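Local coordinates for protein ancestral D-type dye decolorizing peroxidase (Geotrichum candidum, PDB 7ANV) that binds haem and probably uses hydrogen peroxide to oxidise dyes and related substrates, as dye-decolorizing peroxidases do, at residues A[255-260]-A[461-466]; A[195-200]-A[293-298]; A[81-86]-A[474-479]. One frame throughout, in Å; residues are numbered along the deposited sequence.

Contact 1. Residues A[255-260]-A[461-466]; sequences QQLVPE and PTELFV. With HEM (protoporphyrin IX containing Fe), chain B.
Gln-256 and Val-466 bring their side chains against the haem vinyl by similar torsions. In Gln-256 CG stands anti to the carbonyl carbon (chi1 -70°), and the chain runs on extended. In Val-466 CG2 takes the same place, with CG1 anti to the backbone N (chi1 173°). The two residues are an antiparallel, non-hydrogen-bonded pair at the end of the ferredoxin-like sheet of the second half of the chain, where strand 247-256 meets strand 466-476. Their side chains lie side by side and point the same way. Both touch the haem vinyl carbon CBB: Val-466 CG2 is 3.8 Å from it, and Gln-256 CG is 3.7 Å from it. The amide of Gln-256 also lies against the vinyl, and its NE2 comes 3.6 Å from the haem methyl CMB. NE2 is hydrogen-bonded to Glu-193.

One backbone bond ties the strand end to the loop 461-466. Leu-257 N donates to Phe-465 O over 2.9 Å, nearly straight at 162°. Leu-257 is the N-cap residue of helix 258-267, and the bond lies at the turn between strand and helix. Phe-465 packs its ring on that helix, where it meets Phe-261 edge-to-face.

Two acidic chains lie near the helix start. Leu-257 CD1 touches Glu-463 CG at 3.8 Å, the two chains meeting at a slant. Glu-260 OE2 is 4.5 Å from Glu-463 OE2, with the carboxylate planes almost perpendicular. This is likely to be mildly unfavourable. Glu-260 OE1 is hydrogen-bonded to Thr-386. The buried Leu-464 O has no polar partner; Leu-257 CD1 sits 3.1 Å from that oxygen.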
loop_
_atom_site.group_PDB
_atom_site.type_symbol
_atom_site.label_atom_id
_atom_site.label_comp_id
_atom_site.label_asym_id
_atom_site.label_seq_id
_atom_site.Cartn_x
_atom_site.Cartn_y
_atom_site.Cartn_z
ATOM N N GLN A 255 -10.043 -6.752 0.066
ATOM C CA GLN A 255 -11.263 -6.870 -0.765
ATOM C C GLN A 255 -12.033 -5.544 -0.722
ATOM O O GLN A 255 -12.174 -4.978 0.384
ATOM C CB GLN A 255 -12.119 -8.003 -0.232
ATOM C CG GLN A 255 -13.357 -8.178 -1.087
ATOM C CD GLN A 255 -14.307 -9.196 -0.535
ATOM O OE1 GLN A 255 -14.076 -9.787 0.519
ATOM N NE2 GLN A 255 -15.409 -9.392 -1.254
ATOM N N GLN A 256 -12.553 -5.066 -1.855
ATOM C CA GLN A 256 -13.348 -3.820 -1.913
ATOM C C GLN A 256 -14.792 -4.132 -2.294
ATOM O O GLN A 256 -15.011 -4.945 -3.186
ATOM C CB GLN A 256 -12.706 -2.829 -2.876
ATOM C CG GLN A 256 -11.400 -2.284 -2.315
ATOM C CD GLN A 256 -10.664 -1.454 -3.323
ATOM O OE1 GLN A 256 -9.708 -1.885 -3.965
ATOM N NE2 GLN A 256 -11.106 -0.220 -3.450
ATOM N N LEU A 257 -15.728 -3.487 -1.597
ATOM C CA LEU A 257 -17.184 -3.646 -1.822
ATOM C C LEU A 257 -17.650 -2.372 -2.532
ATOM O O LEU A 257 -18.021 -1.379 -1.871
ATOM C CB LEU A 257 -17.866 -3.833 -0.464
ATOM C CG LEU A 257 -17.387 -5.041 0.339
ATOM C CD1 LEU A 257 -18.197 -5.137 1.633
ATOM C CD2 LEU A 257 -17.473 -6.318 -0.457
ATOM N N VAL A 258 -17.515 -2.370 -3.862
ATOM C CA VAL A 258 -17.644 -1.144 -4.688
ATOM C C VAL A 258 -19.096 -0.678 -4.744
ATOM O O VAL A 258 -19.402 0.481 -4.415
ATOM C CB VAL A 258 -16.955 -1.338 -6.052
ATOM C CG1 VAL A 258 -17.110 -0.119 -6.938
ATOM C CG2 VAL A 258 -15.474 -1.625 -5.823
ATOM N N PRO A 259 -20.078 -1.539 -5.054
ATOM C CA PRO A 259 -21.466 -1.076 -5.070
ATOM C C PRO A 259 -21.917 -0.564 -3.694
ATOM O O PRO A 259 -22.672 0.428 -3.648
ATOM C CB PRO A 259 -22.258 -2.332 -5.478
ATOM C CG PRO A 259 -21.253 -3.191 -6.155
ATOM C CD PRO A 259 -19.929 -2.937 -5.467
ATOM N N GLU A 260 -21.412 -1.198 -2.630
ATOM C CA GLU A 260 -21.721 -0.814 -1.223
ATOM C C GLU A 260 -21.131 0.574 -0.925
ATOM O O GLU A 260 -21.836 1.427 -0.362
ATOM C CB GLU A 260 -21.243 -1.916 -0.276
ATOM C CG GLU A 260 -22.035 -3.190 -0.390
ATOM C CD GLU A 260 -21.594 -4.182 -1.448
ATOM O OE1 GLU A 260 -20.673 -3.856 -2.265
ATOM O OE2 GLU A 260 -22.091 -5.322 -1.393
ATOM N N PRO A 461 -21.193 2.579 7.539
ATOM C CA PRO A 461 -21.933 1.321 7.620
ATOM C C PRO A 461 -21.218 0.307 8.520
ATOM O O PRO A 461 -20.036 0.312 8.562
ATOM C CB PRO A 461 -21.949 0.791 6.184
ATOM C CG PRO A 461 -21.700 2.020 5.317
ATOM C CD PRO A 461 -20.845 2.947 6.163
ATOM N N THR A 462 -21.990 -0.570 9.170
ATOM C CA THR A 462 -21.481 -1.729 9.939
ATOM C C THR A 462 -20.618 -2.586 9.020
ATOM O O THR A 462 -19.556 -3.004 9.434
ATOM C CB THR A 462 -22.642 -2.575 10.483
ATOM O OG1 THR A 462 -23.620 -1.652 10.970
ATOM C CG2 THR A 462 -22.187 -3.538 11.549
ATOM N N GLU A 463 -21.080 -2.806 7.790
ATOM C CA GLU A 463 -20.331 -3.593 6.765
ATOM C C GLU A 463 -19.180 -2.707 6.260
ATOM O O GLU A 463 -19.455 -1.618 5.726
ATOM C CB GLU A 463 -21.278 -4.006 5.636
ATOM C CG GLU A 463 -20.657 -4.872 4.548
ATOM C CD GLU A 463 -21.623 -5.205 3.411
ATOM O OE1 GLU A 463 -22.396 -4.305 3.017
ATOM O OE2 GLU A 463 -21.638 -6.355 2.950
ATOM N N LEU A 464 -17.938 -3.121 6.453
ATOM C CA LEU A 464 -16.790 -2.314 5.974
ATOM C C LEU A 464 -16.848 -2.183 4.449
ATOM O O LEU A 464 -17.318 -3.103 3.792
ATOM C CB LEU A 464 -15.477 -3.001 6.351
ATOM C CG LEU A 464 -15.282 -3.259 7.830
ATOM C CD1 LEU A 464 -13.988 -4.013 8.045
ATOM C CD2 LEU A 464 -15.316 -1.958 8.622
ATOM N N PHE A 465 -16.211 -1.161 3.906
ATOM C CA PHE A 465 -16.022 -1.025 2.443
ATOM C C PHE A 465 -14.820 -1.832 1.988
ATOM O O PHE A 465 -14.743 -2.142 0.823
ATOM C CB PHE A 465 -15.739 0.418 2.055
ATOM C CG PHE A 465 -16.838 1.353 2.462
ATOM C CD1 PHE A 465 -18.149 1.072 2.123
ATOM C CD2 PHE A 465 -16.528 2.549 3.110
ATOM C CE1 PHE A 465 -19.165 1.936 2.515
ATOM C CE2 PHE A 465 -17.538 3.429 3.448
ATOM C CZ PHE A 465 -18.855 3.094 3.183
ATOM N N VAL A 466 -13.850 -1.989 2.872
ATOM C CA VAL A 466 -12.574 -2.709 2.618
ATOM C C VAL A 466 -12.481 -3.837 3.635
ATOM O O VAL A 466 -12.618 -3.572 4.852
ATOM C CB VAL A 466 -11.371 -1.757 2.673
ATOM C CG1 VAL A 466 -10.089 -2.539 2.574
ATOM C CG2 VAL A 466 -11.484 -0.715 1.574
HETATM C CHA HEM B . -2.997 7.219 -0.834
HETATM C CHB HEM B . -6.778 4.357 -1.826
HETATM C CHC HEM B . -5.188 1.163 1.539
HETATM C CHD HEM B . -1.669 4.268 2.747
HETATM C C1A HEM B . -4.150 6.698 -1.392
HETATM C C2A HEM B . -4.890 7.308 -2.434
HETATM C C3A HEM B . -5.963 6.520 -2.706
HETATM C C4A HEM B . -5.876 5.391 -1.846
HETATM C CMA HEM B . -7.032 6.751 -3.762
HETATM C CAA HEM B . -4.599 8.655 -3.088
HETATM C CBA HEM B . -3.498 8.647 -4.133
HETATM C CGA HEM B . -2.195 9.228 -3.662
HETATM O O1A HEM B . -2.078 10.214 -2.912
HETATM O O2A HEM B . -1.201 8.717 -4.068
HETATM C C1B HEM B . -6.655 3.235 -0.983
HETATM C C2B HEM B . -7.546 2.115 -1.020
HETATM C C3B HEM B . -7.109 1.204 -0.105
HETATM C C4B HEM B . -5.894 1.799 0.517
HETATM C CMB HEM B . -8.756 1.961 -1.900
HETATM C CAB HEM B . -7.619 -0.144 0.243
HETATM C CBB HEM B . -8.380 -0.922 -0.566
HETATM C C1C HEM B . -4.091 1.742 2.196
HETATM C C2C HEM B . -3.406 1.205 3.297
HETATM C C3C HEM B . -2.429 2.121 3.647
HETATM C C4C HEM B . -2.523 3.206 2.736
HETATM C CMC HEM B . -3.709 -0.132 3.957
HETATM C CAC HEM B . -1.439 2.102 4.726
HETATM C CBC HEM B . -1.598 1.390 5.833
HETATM C C1D HEM B . -1.738 5.292 1.801
HETATM C C2D HEM B . -0.726 6.361 1.801
HETATM C C3D HEM B . -1.117 7.189 0.809
HETATM C C4D HEM B . -2.349 6.616 0.223
HETATM C CMD HEM B . 0.505 6.558 2.680
HETATM C CAD HEM B . -0.418 8.459 0.373
HETATM C CBD HEM B . -0.795 9.677 1.233
HETATM C CGD HEM B . 0.017 10.884 0.866
HETATM O O1D HEM B . -0.624 11.955 0.714
HETATM O O2D HEM B . 1.270 10.836 0.767
HETATM N NA HEM B . -4.762 5.502 -1.037
HETATM N NB HEM B . -5.694 2.992 -0.079
HETATM N NC HEM B . -3.580 2.984 1.887
HETATM N ND HEM B . -2.714 5.483 0.882
HETATM FE FE HEM B . -4.189 4.323 0.438
#

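Contact 2. Residues A[195-200]-A[293-298]; sequences FGFQDG and RWKSGA. With HEM (protoporphyrin IX containing Fe), chain B.
Apolar contact centres on Phe-197 and Lys-295, where two loops meet in the haem pocket of the peroxidase and the second loop makes a type I beta turn from Trp-294 to Gly-297. The lysine chain is extended and crosses one ring face in a CH-pi contact. Lys-295 CG stands 3.5 Å above the Phe-197 ring centroid, 7° off the normal. At the ring edge, near its plane, Phe-197 CE2 meets Arg-293 O at 3.3 Å. CB of the same phenylalanine touches the haem methyl CMA. With an alanine for Phe-197, the Lys-295 methylenes would probably lose the ring face they lie on, and a gap would open next to Arg-293 O.

Direct backbone bonding joins the loops once: Gln-198 N donates to Lys-295 O over 2.8 Å. Two waters add bridges. One links Phe-195 O to Lys-295 NZ. The other donates to both Gln-198 O and Trp-294 O.

Glycine matters on both sides. The backbone angles of Gly-196 and Gly-297 disfavour a side chain, and one at Gly-196 would also press on Lys-295 CE.

Charged groups lie beside the haem. Asp-199 OD1 forms a salt bridge with Arg-367, which also bonds to the haem. Arg-293 CG is anti to the carbonyl carbon (chi1 -66°), and the extended chain carries the guanidinium to a propionate. Several bonds hold the guanidinium. Arg-293 NH1 donates to Gly-297 O at 2.8 Å, in the guanidinium plane, and also to Asn-318 O. On the haem side, Arg-293 NE donates to propionate O1A over 3.1 Å.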
loop_
_atom_site.group_PDB
_atom_site.type_symbol
_atom_site.label_atom_id
_atom_site.label_comp_id
_atom_site.label_asym_id
_atom_site.label_seq_id
_atom_site.Cartn_x
_atom_site.Cartn_y
_atom_site.Cartn_z
ATOM N N PHE A 195 -12.552 1.710 -6.288
ATOM C CA PHE A 195 -13.587 2.700 -5.924
ATOM C C PHE A 195 -13.647 3.831 -6.979
ATOM O O PHE A 195 -14.638 4.624 -6.986
ATOM C CB PHE A 195 -13.403 3.237 -4.515
ATOM C CG PHE A 195 -13.574 2.243 -3.399
ATOM C CD1 PHE A 195 -14.607 1.309 -3.417
ATOM C CD2 PHE A 195 -12.771 2.327 -2.267
ATOM C CE1 PHE A 195 -14.812 0.467 -2.339
ATOM C CE2 PHE A 195 -12.945 1.433 -1.214
ATOM C CZ PHE A 195 -13.962 0.509 -1.255
ATOM N N GLY A 196 -12.610 3.963 -7.811
ATOM C CA GLY A 196 -12.582 4.883 -8.950
ATOM C C GLY A 196 -11.588 6.019 -8.796
ATOM O O GLY A 196 -11.535 6.876 -9.705
ATOM N N PHE A 197 -10.775 6.013 -7.742
ATOM C CA PHE A 197 -9.832 7.118 -7.442
ATOM C C PHE A 197 -8.460 6.825 -8.053
ATOM O O PHE A 197 -7.901 5.743 -7.874
ATOM C CB PHE A 197 -9.725 7.382 -5.942
ATOM C CG PHE A 197 -10.994 7.890 -5.308
ATOM C CD1 PHE A 197 -12.023 7.014 -5.004
ATOM C CD2 PHE A 197 -11.168 9.246 -5.049
ATOM C CE1 PHE A 197 -13.210 7.472 -4.477
ATOM C CE2 PHE A 197 -12.354 9.696 -4.505
ATOM C CZ PHE A 197 -13.360 8.798 -4.190
ATOM N N GLN A 198 -7.895 7.838 -8.715
ATOM C CA GLN A 198 -6.493 7.847 -9.194
ATOM C C GLN A 198 -5.603 7.527 -8.005
ATOM O O GLN A 198 -5.736 8.143 -6.931
ATOM C CB GLN A 198 -6.123 9.212 -9.799
ATOM C CG GLN A 198 -4.695 9.316 -10.336
ATOM C CD GLN A 198 -4.468 8.499 -11.586
ATOM O OE1 GLN A 198 -5.186 8.581 -12.579
ATOM N NE2 GLN A 198 -3.440 7.690 -11.553
ATOM N N ASP A 199 -4.706 6.569 -8.218
ATOM C CA ASP A 199 -3.738 6.110 -7.215
ATOM C C ASP A 199 -2.325 6.409 -7.743
ATOM O O ASP A 199 -2.144 6.812 -8.951
ATOM C CB ASP A 199 -4.047 4.647 -6.918
ATOM C CG ASP A 199 -3.368 4.160 -5.658
ATOM O OD1 ASP A 199 -2.568 4.970 -5.059
ATOM O OD2 ASP A 199 -3.619 2.974 -5.314
ATOM N N GLY A 200 -1.357 6.237 -6.858
ATOM C CA GLY A 200 0.077 6.297 -7.159
ATOM C C GLY A 200 0.574 7.724 -7.337
ATOM O O GLY A 200 1.591 7.892 -7.970
ATOM N N ARG A 293 -8.860 13.394 -2.193
ATOM C CA ARG A 293 -8.687 13.783 -3.607
ATOM C C ARG A 293 -10.007 13.503 -4.309
ATOM O O ARG A 293 -10.644 12.512 -3.965
ATOM C CB ARG A 293 -7.569 12.985 -4.286
ATOM C CG ARG A 293 -6.172 13.243 -3.757
ATOM C CD ARG A 293 -5.127 12.401 -4.477
ATOM N NE ARG A 293 -3.803 12.651 -3.913
ATOM C CZ ARG A 293 -2.985 13.634 -4.240
ATOM N NH1 ARG A 293 -3.275 14.470 -5.225
ATOM N NH2 ARG A 293 -1.847 13.790 -3.572
ATOM N N TRP A 294 -10.283 14.234 -5.369
ATOM C CA TRP A 294 -11.285 13.851 -6.383
ATOM C C TRP A 294 -10.805 12.555 -7.044
ATOM O O TRP A 294 -9.601 12.257 -7.010
ATOM C CB TRP A 294 -11.464 14.995 -7.388
ATOM C CG TRP A 294 -11.968 16.224 -6.688
ATOM C CD1 TRP A 294 -11.235 17.197 -6.065
ATOM C CD2 TRP A 294 -13.344 16.584 -6.508
ATOM N NE1 TRP A 294 -12.070 18.132 -5.510
ATOM C CE2 TRP A 294 -13.370 17.760 -5.735
ATOM C CE3 TRP A 294 -14.558 16.000 -6.885
ATOM C CZ2 TRP A 294 -14.566 18.371 -5.337
ATOM C CZ3 TRP A 294 -15.731 16.635 -6.532
ATOM C CH2 TRP A 294 -15.732 17.799 -5.751
ATOM N N LYS A 295 -11.692 11.837 -7.676
ATOM C CA LYS A 295 -11.309 10.590 -8.399
ATOM C C LYS A 295 -10.260 10.873 -9.472
ATOM O O LYS A 295 -9.448 9.998 -9.714
ATOM C CB LYS A 295 -12.548 9.915 -8.980
ATOM C CG LYS A 295 -13.406 9.234 -7.919
ATOM C CD LYS A 295 -14.693 8.724 -8.457
ATOM C CE LYS A 295 -15.381 7.849 -7.448
ATOM N NZ LYS A 295 -16.765 7.567 -7.916
ATOM N N SER A 296 -10.231 12.076 -10.039
ATOM C CA SER A 296 -9.202 12.489 -11.021
ATOM C C SER A 296 -7.778 12.440 -10.434
ATOM O O SER A 296 -6.810 12.328 -11.217
ATOM C CB SER A 296 -9.503 13.889 -11.477
ATOM O OG SER A 296 -9.320 14.800 -10.374
ATOM N N GLY A 297 -7.646 12.629 -9.134
ATOM C CA GLY A 297 -6.395 12.875 -8.397
ATOM C C GLY A 297 -6.213 14.308 -7.931
ATOM O O GLY A 297 -5.258 14.604 -7.177
ATOM N N ALA A 298 -7.080 15.231 -8.325
ATOM C CA ALA A 298 -6.981 16.627 -7.858
ATOM C C ALA A 298 -7.162 16.656 -6.343
ATOM O O ALA A 298 -8.154 16.151 -5.834
ATOM C CB ALA A 298 -8.044 17.472 -8.504
HETATM C CHA HEM B . -2.997 7.219 -0.834
HETATM C CHB HEM B . -6.778 4.357 -1.826
HETATM C CHC HEM B . -5.188 1.163 1.539
HETATM C CHD HEM B . -1.669 4.268 2.747
HETATM C C1A HEM B . -4.150 6.698 -1.392
HETATM C C2A HEM B . -4.890 7.308 -2.434
HETATM C C3A HEM B . -5.963 6.520 -2.706
HETATM C C4A HEM B . -5.876 5.391 -1.846
HETATM C CMA HEM B . -7.032 6.751 -3.762
HETATM C CAA HEM B . -4.599 8.655 -3.088
HETATM C CBA HEM B . -3.498 8.647 -4.133
HETATM C CGA HEM B . -2.195 9.228 -3.662
HETATM O O1A HEM B . -2.078 10.214 -2.912
HETATM O O2A HEM B . -1.201 8.717 -4.068
HETATM C C1B HEM B . -6.655 3.235 -0.983
HETATM C C2B HEM B . -7.546 2.115 -1.020
HETATM C C3B HEM B . -7.109 1.204 -0.105
HETATM C C4B HEM B . -5.894 1.799 0.517
HETATM C CMB HEM B . -8.756 1.961 -1.900
HETATM C CAB HEM B . -7.619 -0.144 0.243
HETATM C CBB HEM B . -8.380 -0.922 -0.566
HETATM C C1C HEM B . -4.091 1.742 2.196
HETATM C C2C HEM B . -3.406 1.205 3.297
HETATM C C3C HEM B . -2.429 2.121 3.647
HETATM C C4C HEM B . -2.523 3.206 2.736
HETATM C CMC HEM B . -3.709 -0.132 3.957
HETATM C CAC HEM B . -1.439 2.102 4.726
HETATM C CBC HEM B . -1.598 1.390 5.833
HETATM C C1D HEM B . -1.738 5.292 1.801
HETATM C C2D HEM B . -0.726 6.361 1.801
HETATM C C3D HEM B . -1.117 7.189 0.809
HETATM C C4D HEM B . -2.349 6.616 0.223
HETATM C CMD HEM B . 0.505 6.558 2.680
HETATM C CAD HEM B . -0.418 8.459 0.373
HETATM C CBD HEM B . -0.795 9.677 1.233
HETATM C CGD HEM B . 0.017 10.884 0.866
HETATM O O1D HEM B . -0.624 11.955 0.714
HETATM O O2D HEM B . 1.270 10.836 0.767
HETATM N NA HEM B . -4.762 5.502 -1.037
HETATM N NB HEM B . -5.694 2.992 -0.079
HETATM N NC HEM B . -3.580 2.984 1.887
HETATM N ND HEM B . -2.714 5.483 0.882
HETATM FE FE HEM B . -4.189 4.323 0.438
HETATM O O HOH W 1 -17.093 5.428 -6.086
HETATM O O HOH W 2 -7.196 10.389 -6.219
#

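Contact 3. Residues A[81-86]-A[474-479]; sequences NIAFSH and FFSPSI
Phe-84 O takes the shortest polar bond here, 2.7 Å from Phe-475 N. Phe-474 CA adds a CA-H...O contact to the same oxygen. The return bond runs from Phe-84 N to Phe-475 O over 2.9 Å. Ala-83 CA also approaches Phe-475 O at 3.2 Å. Phe-84 and Phe-475 thus form one antiparallel hydrogen-bonded pair. It is a single bridge, and the N-to-C directions of the short strand pieces 81-84 and 474-476 make 137°, well off antiparallel.

Side chains close round the bridge. On one side of the strands Ala-83 CB fits between Phe-474 CB, 3.6 Å away, and Ser-476 OG. The ring of Phe-474 extends past Ala-83, and its CD2 lies 3.6 Å from Ser-85 N. On the other side Phe-84 places CG anti to the carbonyl carbon (chi1 -66°), which brings the ring edge to Pro-477. Phe-84 CD2 meets Pro-477 CG at 4.0 Å, and the two side chains cross at about a right angle. Leu-482 and Phe-486 of helix 479-486 pack on this pair.

Polar groups finish the contact. A water donates to Asn-81 OD1 and is also hydrogen-bonded to Ser-476 OG. Ser-85 caps the following helix through OG, which bonds to Gly-88 N; Ile-140 O is a further partner of that hydroxyl.

Strand 78-84 is an outermost strand of the first four-stranded antiparallel sheet, and strand 466-476 is one of the second. Their bridge joins the two ferredoxin-like halves edge to edge, as expected for the dimeric alpha+beta barrel fold of dye-decolorizing peroxidases.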
loop_
_atom_site.group_PDB
_atom_site.type_symbol
_atom_site.label_atom_id
_atom_site.label_comp_id
_atom_site.label_asym_id
_atom_site.label_seq_id
_atom_site.Cartn_x
_atom_site.Cartn_y
_atom_site.Cartn_z
ATOM N N ASN A 81 10.930 -9.862 -8.590
ATOM C CA ASN A 81 11.550 -9.640 -7.266
ATOM C C ASN A 81 11.173 -10.837 -6.388
ATOM O O ASN A 81 10.242 -11.605 -6.713
ATOM C CB ASN A 81 11.070 -8.339 -6.598
ATOM C CG ASN A 81 11.770 -7.052 -6.984
ATOM O OD1 ASN A 81 11.633 -6.048 -6.286
ATOM N ND2 ASN A 81 12.536 -7.040 -8.054
ATOM N N ILE A 82 11.883 -10.977 -5.282
ATOM C CA ILE A 82 11.638 -12.058 -4.311
ATOM C C ILE A 82 11.801 -11.517 -2.898
ATOM O O ILE A 82 12.727 -10.731 -2.627
ATOM C CB ILE A 82 12.552 -13.267 -4.581
ATOM C CG1 ILE A 82 12.122 -14.469 -3.741
ATOM C CG2 ILE A 82 14.041 -12.908 -4.413
ATOM C CD1 ILE A 82 12.777 -15.769 -4.124
ATOM N N ALA A 83 10.966 -12.034 -1.991
ATOM C CA ALA A 83 10.984 -11.598 -0.584
ATOM C C ALA A 83 10.686 -12.823 0.277
ATOM O O ALA A 83 9.973 -13.729 -0.170
ATOM C CB ALA A 83 10.029 -10.458 -0.322
ATOM N N PHE A 84 11.152 -12.772 1.513
ATOM C CA PHE A 84 11.131 -13.903 2.468
ATOM C C PHE A 84 10.408 -13.459 3.726
ATOM O O PHE A 84 10.677 -12.376 4.243
ATOM C CB PHE A 84 12.559 -14.359 2.778
ATOM C CG PHE A 84 13.239 -14.946 1.585
ATOM C CD1 PHE A 84 13.093 -16.272 1.270
ATOM C CD2 PHE A 84 14.014 -14.146 0.754
ATOM C CE1 PHE A 84 13.697 -16.805 0.148
ATOM C CE2 PHE A 84 14.572 -14.677 -0.395
ATOM C CZ PHE A 84 14.442 -16.008 -0.669
ATOM N N SER A 85 9.579 -14.344 4.278
ATOM C CA SER A 85 8.982 -14.153 5.625
ATOM C C SER A 85 10.009 -14.605 6.666
ATOM O O SER A 85 10.952 -15.381 6.318
ATOM C CB SER A 85 7.694 -14.946 5.725
ATOM O OG SER A 85 8.015 -16.324 5.726
ATOM N N HIS A 86 9.781 -14.265 7.938
ATOM C CA HIS A 86 10.587 -14.835 9.047
ATOM C C HIS A 86 10.573 -16.376 8.976
ATOM O O HIS A 86 11.662 -16.990 9.198
ATOM C CB HIS A 86 10.107 -14.282 10.393
ATOM C CG HIS A 86 10.684 -15.074 11.516
ATOM N ND1 HIS A 86 11.992 -14.943 11.892
ATOM C CD2 HIS A 86 10.159 -16.032 12.295
ATOM C CE1 HIS A 86 12.241 -15.762 12.887
ATOM N NE2 HIS A 86 11.151 -16.465 13.133
ATOM N N PHE A 474 7.205 -9.498 4.857
ATOM C CA PHE A 474 8.347 -10.112 4.162
ATOM C C PHE A 474 9.520 -9.129 4.195
ATOM O O PHE A 474 9.351 -7.946 4.520
ATOM C CB PHE A 474 8.019 -10.457 2.709
ATOM C CG PHE A 474 6.823 -11.343 2.477
ATOM C CD1 PHE A 474 5.561 -10.816 2.268
ATOM C CD2 PHE A 474 6.983 -12.711 2.405
ATOM C CE1 PHE A 474 4.493 -11.658 2.023
ATOM C CE2 PHE A 474 5.927 -13.563 2.154
ATOM C CZ PHE A 474 4.670 -13.025 1.983
ATOM N N PHE A 475 10.674 -9.666 3.802
ATOM C CA PHE A 475 11.930 -8.925 3.598
ATOM C C PHE A 475 12.481 -9.217 2.195
ATOM O O PHE A 475 12.717 -10.386 1.867
ATOM C CB PHE A 475 12.942 -9.280 4.665
ATOM C CG PHE A 475 14.209 -8.479 4.548
ATOM C CD1 PHE A 475 14.219 -7.137 4.859
ATOM C CD2 PHE A 475 15.396 -9.078 4.138
ATOM C CE1 PHE A 475 15.387 -6.392 4.745
ATOM C CE2 PHE A 475 16.559 -8.335 4.054
ATOM C CZ PHE A 475 16.547 -7.011 4.331
ATOM N N SER A 476 12.646 -8.148 1.400
ATOM C CA SER A 476 13.230 -8.155 0.036
ATOM C C SER A 476 14.712 -7.889 0.184
ATOM O O SER A 476 15.073 -6.738 0.420
ATOM C CB SER A 476 12.646 -7.100 -0.825
ATOM O OG SER A 476 11.295 -7.388 -1.122
ATOM N N PRO A 477 15.593 -8.911 0.084
ATOM C CA PRO A 477 17.010 -8.659 0.279
ATOM C C PRO A 477 17.655 -7.943 -0.907
ATOM O O PRO A 477 17.111 -7.906 -1.994
ATOM C CB PRO A 477 17.641 -10.054 0.422
ATOM C CG PRO A 477 16.481 -10.956 0.669
ATOM C CD PRO A 477 15.322 -10.340 -0.090
ATOM N N SER A 478 18.863 -7.437 -0.659
ATOM C CA SER A 478 19.752 -6.900 -1.708
ATOM C C SER A 478 20.189 -8.025 -2.664
ATOM O O SER A 478 20.155 -9.231 -2.300
ATOM C CB SER A 478 20.920 -6.193 -1.092
ATOM O OG SER A 478 21.850 -7.134 -0.578
ATOM N N ILE A 479 20.721 -7.651 -3.826
ATOM C CA ILE A 479 21.291 -8.630 -4.772
ATOM C C ILE A 479 22.502 -9.288 -4.116
ATOM O O ILE A 479 22.596 -10.517 -4.150
ATOM C CB ILE A 479 21.652 -7.972 -6.111
ATOM C CG1 ILE A 479 20.416 -7.290 -6.703
ATOM C CG2 ILE A 479 22.237 -9.019 -7.046
ATOM C CD1 ILE A 479 19.254 -8.210 -6.943
HETATM O O HOH W 3 10.513 -6.590 -3.661
#

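Contacts 1 and 2 both touch the haem, with centres 18 Å apart. Their segments alternate along the chain and meet at Phe-195. Its ring packs on the strand ends of contact 1, with Phe-195 CD2 3.3 Å from Gln-256 NE2 and Phe-195 CE2 3.8 Å from Val-466 CG2. Contact 1 borders a vinyl group, while contact 2 reaches a propionate. Contact 3 lies across the centre of the chain, with its nearest atoms about 15 Å from contact 1 and about 17 Å from contact 2. Strand 466-476 connects contacts 1 and 3, beginning beside the haem and ending at the junction of the two sheets. Along the chain, both haem contacts are nested within the loop that contact 3 closes.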